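Local coordinates for protein SnoN,Epimerase SnoN (Streptomyces nogalater, PDB 5EP9) that binds iron and 2-oxoglutarate and acts as a non-heme, 2-oxoglutarate-dependent epimerase in the biosynthesis of nogalamycin, at residues L157-L163 and L237-Y243; A135-T139 and A227-S231. One frame throughout, in Å; residues are numbered along the deposited sequence.

Overall arrangement
Both contacts join the 14-202 part of this fused construct to its 203-305 part, and their segments alternate along the chain: 135-139, 157-163, 227-231, 237-243. Contact 1 lies close to the centre of the chain, where strands 157-162 and 236-245 are neighbours inside the larger antiparallel sheet. Contact 2 is peripheral, in loops that lead into strand 139-142 and out of strand 225-227 of the smaller antiparallel sheet. The contact centres are about 17 Å apart and their nearest atoms about 6 Å, without touching. 2-Oxoglutarate bridges the interval: contact 1 holds both its carboxylates, and contact 2 holds the C5 carboxylate.

Contact 1. Residues L157-L163 and L237-Y243; sequences LTAWVAL and LSTSAVY. With AKG (2-oxoglutaric acid), chain E.
W160 and S240 form an antiparallel non-hydrogen-bonded pair between neighbouring strands of the larger antiparallel sheet, and their side chains share one face with T158 and S238, part of the 2-oxoglutarate pocket. The flanking pairs, V161 with T239 and A159 with A241, supply the backbone ladder; V161 N donates to T239 O at 2.8 Å. W160 CB leaves on the face shared with S240, and CG anti to the backbone N (chi1 -165°) turns the indole toward the cosubstrate. W160 CD1 comes 3.6 Å from O2 of 2-oxoglutarate, which lies at the ring edge. Next along the rim, W160 NE1 donates to O3 of 2-oxoglutarate over 2.8 Å, nearly straight at 161°. The benzo half runs under S238: W160 CZ2 is 3.2 Å from S238 OG, which sits over the face toward the rim, and at the tip W160 CH2 is 3.5 Å from S238 CB, whose CH-pi contact with the six-membered ring stands 13° off the normal. On the opposite sheet face, a water links A159 O to T239 OG1. S240 OG donates to O2 of 2-oxoglutarate at 3.0 Å. S238 and the NE1 bond probably restrain the indole's turn. W160 and S240 thus give each carboxylate one neutral donor, and R236 NH1, on the strand of S240, adds a probably charged one.

Contact 2. Residues A135-T139 and A227-S231; sequences ASVPT and AGANS. With AKG (2-oxoglutaric acid), chain E.
T139 and A227 form an antiparallel hydrogen-bonded pair at the edge of the smaller sheet, in a fold consistent with the double-stranded beta-helix of cupins. This is the tight end. T139 N donates to A227 O at 2.8 Å, though the angle at hydrogen is only 140° and the donor is tilted 32° from the carbonyl plane. The return bond, A227 N to T139 O, measures 3.1 Å and uses a carbonyl lone pair. P138 CB adds to the crowding at 3.2 Å from A227 O. The loose, partly solvent-facing side is confined to P138 and A229: P138 CD meets A229 CB at 4.1 Å, an apolar touch between an exposed proline and a partly exposed alanine. A second, buried point of close contact follows, where S136, its side chain directed at the other loop with OG anti to the backbone N (chi1 -179°), accepts a bond through OG from N230 N at 3.0 Å. With an alanine here OG is gone, and the backbone N-H of N230 would probably lose its acceptor, leaving the two loops less firmly joined. Back at the tight end, K128 NZ shares T139 OG1 with the cosubstrate, and T139 OG1 donates to O4 of 2-oxoglutarate at 2.6 Å, with A227 CB 3.3 Å from the same oxygen.

Contact 1. Residues L157-L163 and L237-Y243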
# COMPACT_ATOMS: atom_id res chain seq x y z
N LEU A 157 0.64 7.52 1.88
CA LEU A 157 -0.56 6.75 1.45
C LEU A 157 -0.22 5.52 0.60
O LEU A 157 0.80 5.51 -0.13
CB LEU A 157 -1.60 7.59 0.76
CG LEU A 157 -1.38 8.04 -0.66
CD1 LEU A 157 -2.64 8.78 -1.13
CD2 LEU A 157 -0.29 9.08 -0.64
N THR A 158 -1.12 4.55 0.67
CA THR A 158 -0.94 3.26 0.05
C THR A 158 -2.05 2.98 -1.01
O THR A 158 -3.19 3.11 -0.71
CB THR A 158 -0.88 2.18 1.10
OG1 THR A 158 0.24 2.39 1.96
CG2 THR A 158 -0.83 0.79 0.47
N ALA A 159 -1.66 2.62 -2.23
CA ALA A 159 -2.56 2.11 -3.27
C ALA A 159 -2.55 0.59 -3.30
O ALA A 159 -1.51 -0.01 -3.52
CB ALA A 159 -2.14 2.62 -4.63
N TRP A 160 -3.70 -0.03 -3.03
CA TRP A 160 -3.82 -1.48 -2.99
C TRP A 160 -4.67 -1.86 -4.18
O TRP A 160 -5.84 -1.49 -4.27
CB TRP A 160 -4.48 -1.89 -1.68
CG TRP A 160 -4.43 -3.32 -1.20
CD1 TRP A 160 -3.67 -3.80 -0.18
CD2 TRP A 160 -5.25 -4.40 -1.64
NE1 TRP A 160 -3.95 -5.11 0.04
CE2 TRP A 160 -4.86 -5.53 -0.90
CE3 TRP A 160 -6.15 -4.56 -2.72
CZ2 TRP A 160 -5.44 -6.76 -1.06
CZ3 TRP A 160 -6.75 -5.84 -2.92
CH2 TRP A 160 -6.40 -6.91 -2.06
N VAL A 161 -4.05 -2.56 -5.12
CA VAL A 161 -4.69 -2.80 -6.44
C VAL A 161 -5.06 -4.27 -6.52
O VAL A 161 -4.15 -5.14 -6.41
CB VAL A 161 -3.72 -2.42 -7.59
CG1 VAL A 161 -4.32 -2.66 -8.94
CG2 VAL A 161 -3.34 -0.98 -7.46
N ALA A 162 -6.32 -4.55 -6.74
CA ALA A 162 -6.76 -5.91 -6.88
C ALA A 162 -6.42 -6.45 -8.31
O ALA A 162 -6.82 -5.83 -9.26
CB ALA A 162 -8.23 -6.03 -6.68
N LEU A 163 -5.68 -7.56 -8.37
CA LEU A 163 -5.37 -8.20 -9.62
C LEU A 163 -6.31 -9.37 -9.94
O LEU A 163 -6.28 -9.89 -11.04
CB LEU A 163 -3.90 -8.63 -9.66
CG LEU A 163 -2.89 -7.47 -9.54
CD1 LEU A 163 -1.52 -8.02 -9.50
CD2 LEU A 163 -3.05 -6.53 -10.69
N LEU A 237 -4.58 -12.04 -4.93
CA LEU A 237 -3.40 -11.43 -5.55
C LEU A 237 -3.64 -9.97 -5.80
O LEU A 237 -4.73 -9.58 -6.33
CB LEU A 237 -3.07 -12.08 -6.89
CG LEU A 237 -2.45 -13.47 -6.76
CD1 LEU A 237 -2.69 -14.40 -7.96
CD2 LEU A 237 -0.96 -13.41 -6.53
N SER A 238 -2.65 -9.17 -5.38
CA SER A 238 -2.78 -7.73 -5.44
C SER A 238 -1.42 -7.14 -5.36
O SER A 238 -0.43 -7.84 -5.01
CB SER A 238 -3.64 -7.21 -4.23
OG SER A 238 -3.07 -7.60 -2.99
N THR A 239 -1.38 -5.85 -5.55
CA THR A 239 -0.20 -5.11 -5.21
C THR A 239 -0.51 -4.02 -4.22
O THR A 239 -1.57 -3.44 -4.31
CB THR A 239 0.50 -4.47 -6.46
OG1 THR A 239 -0.40 -3.54 -7.07
CG2 THR A 239 0.89 -5.52 -7.46
N SER A 240 0.53 -3.62 -3.48
CA SER A 240 0.47 -2.53 -2.53
C SER A 240 1.65 -1.61 -2.67
O SER A 240 2.79 -2.03 -2.55
CB SER A 240 0.38 -3.12 -1.10
OG SER A 240 0.06 -2.15 -0.21
N ALA A 241 1.37 -0.37 -3.02
CA ALA A 241 2.39 0.60 -3.25
C ALA A 241 2.26 1.75 -2.28
O ALA A 241 1.20 2.33 -2.15
CB ALA A 241 2.32 1.15 -4.69
N VAL A 242 3.37 2.12 -1.68
CA VAL A 242 3.47 3.25 -0.74
C VAL A 242 4.10 4.46 -1.45
O VAL A 242 5.13 4.34 -2.07
CB VAL A 242 4.34 2.86 0.47
CG1 VAL A 242 4.50 4.01 1.44
CG2 VAL A 242 3.73 1.64 1.18
N TYR A 243 3.35 5.52 -1.45
CA TYR A 243 3.75 6.82 -1.93
C TYR A 243 3.95 7.82 -0.74
O TYR A 243 3.24 7.79 0.29
CB TYR A 243 2.68 7.39 -2.83
CG TYR A 243 2.35 6.45 -3.96
CD1 TYR A 243 3.29 6.20 -4.95
CD2 TYR A 243 1.17 5.73 -4.01
CE1 TYR A 243 3.03 5.31 -5.98
CE2 TYR A 243 0.92 4.85 -5.07
CZ TYR A 243 1.83 4.63 -6.03
OH TYR A 243 1.58 3.77 -7.07
C1 AKG E . -1.39 -2.35 3.54
O1 AKG E . -0.97 -1.36 4.20
O2 AKG E . -1.51 -2.33 2.29
C2 AKG E . -1.83 -3.58 4.25
O5 AKG E . -1.74 -3.61 5.50
C3 AKG E . -2.34 -4.76 3.40
C4 AKG E . -2.95 -5.93 4.16
C5 AKG E . -3.43 -7.09 3.32
O3 AKG E . -3.38 -7.00 2.08
O4 AKG E . -3.82 -8.16 3.88
O HOH W 1 -0.05 -1.01 -6.12

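Contact 2. Residues A135-T139 and A227-S231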
# COMPACT_ATOMS: atom_id res chain seq x y z
N ALA A 135 -2.90 -22.89 6.32
CA ALA A 135 -4.06 -22.05 6.07
C ALA A 135 -3.69 -20.58 6.18
O ALA A 135 -2.95 -20.16 7.03
CB ALA A 135 -5.24 -22.38 7.04
N SER A 136 -4.25 -19.82 5.27
CA SER A 136 -4.31 -18.38 5.32
C SER A 136 -4.97 -17.92 6.65
O SER A 136 -6.00 -18.43 7.01
CB SER A 136 -5.18 -17.91 4.13
OG SER A 136 -5.29 -16.54 4.08
N VAL A 137 -4.42 -16.87 7.24
CA VAL A 137 -4.98 -16.19 8.40
C VAL A 137 -5.21 -14.71 8.08
O VAL A 137 -4.69 -14.20 7.07
CB VAL A 137 -4.15 -16.41 9.68
CG1 VAL A 137 -3.97 -17.93 9.90
CG2 VAL A 137 -2.82 -15.66 9.64
N PRO A 138 -5.97 -14.00 8.94
CA PRO A 138 -6.21 -12.57 8.69
C PRO A 138 -4.96 -11.70 8.81
O PRO A 138 -3.97 -12.08 9.46
CB PRO A 138 -7.23 -12.14 9.79
CG PRO A 138 -7.81 -13.44 10.25
CD PRO A 138 -6.72 -14.49 10.12
N THR A 139 -5.04 -10.55 8.25
CA THR A 139 -4.10 -9.50 8.54
C THR A 139 -4.67 -8.69 9.74
O THR A 139 -5.67 -8.04 9.59
CB THR A 139 -3.94 -8.55 7.33
OG1 THR A 139 -3.50 -9.30 6.21
CG2 THR A 139 -2.83 -7.56 7.64
N ALA A 227 -7.46 -7.13 7.26
CA ALA A 227 -7.95 -7.91 6.15
C ALA A 227 -8.30 -9.27 6.61
O ALA A 227 -7.67 -9.83 7.55
CB ALA A 227 -6.89 -8.01 5.00
N GLY A 228 -9.27 -9.85 5.93
CA GLY A 228 -9.72 -11.22 6.29
C GLY A 228 -8.72 -12.26 5.84
O GLY A 228 -7.78 -12.01 5.07
N ALA A 229 -8.93 -13.47 6.35
CA ALA A 229 -8.26 -14.66 5.81
C ALA A 229 -8.81 -14.89 4.42
O ALA A 229 -9.95 -14.52 4.10
CB ALA A 229 -8.53 -15.88 6.70
N ASN A 230 -8.03 -15.51 3.57
CA ASN A 230 -8.61 -16.07 2.37
C ASN A 230 -9.19 -17.45 2.70
O ASN A 230 -8.42 -18.38 2.92
CB ASN A 230 -7.57 -16.18 1.23
CG ASN A 230 -8.17 -16.66 -0.07
OD1 ASN A 230 -9.38 -16.97 -0.19
ND2 ASN A 230 -7.29 -16.70 -1.09
N SER A 231 -10.52 -17.54 2.79
CA SER A 231 -11.15 -18.84 2.96
C SER A 231 -11.63 -19.52 1.67
O SER A 231 -12.28 -20.45 1.73
CB SER A 231 -12.29 -18.72 3.96
OG SER A 231 -13.29 -17.97 3.38
C1 AKG E . -1.39 -2.35 3.54
O1 AKG E . -0.97 -1.36 4.20
O2 AKG E . -1.51 -2.33 2.29
C2 AKG E . -1.83 -3.58 4.25
O5 AKG E . -1.74 -3.61 5.50
C3 AKG E . -2.34 -4.76 3.40
C4 AKG E . -2.95 -5.93 4.16
C5 AKG E . -3.43 -7.09 3.32
O3 AKG E . -3.38 -7.00 2.08
O4 AKG E . -3.82 -8.16 3.88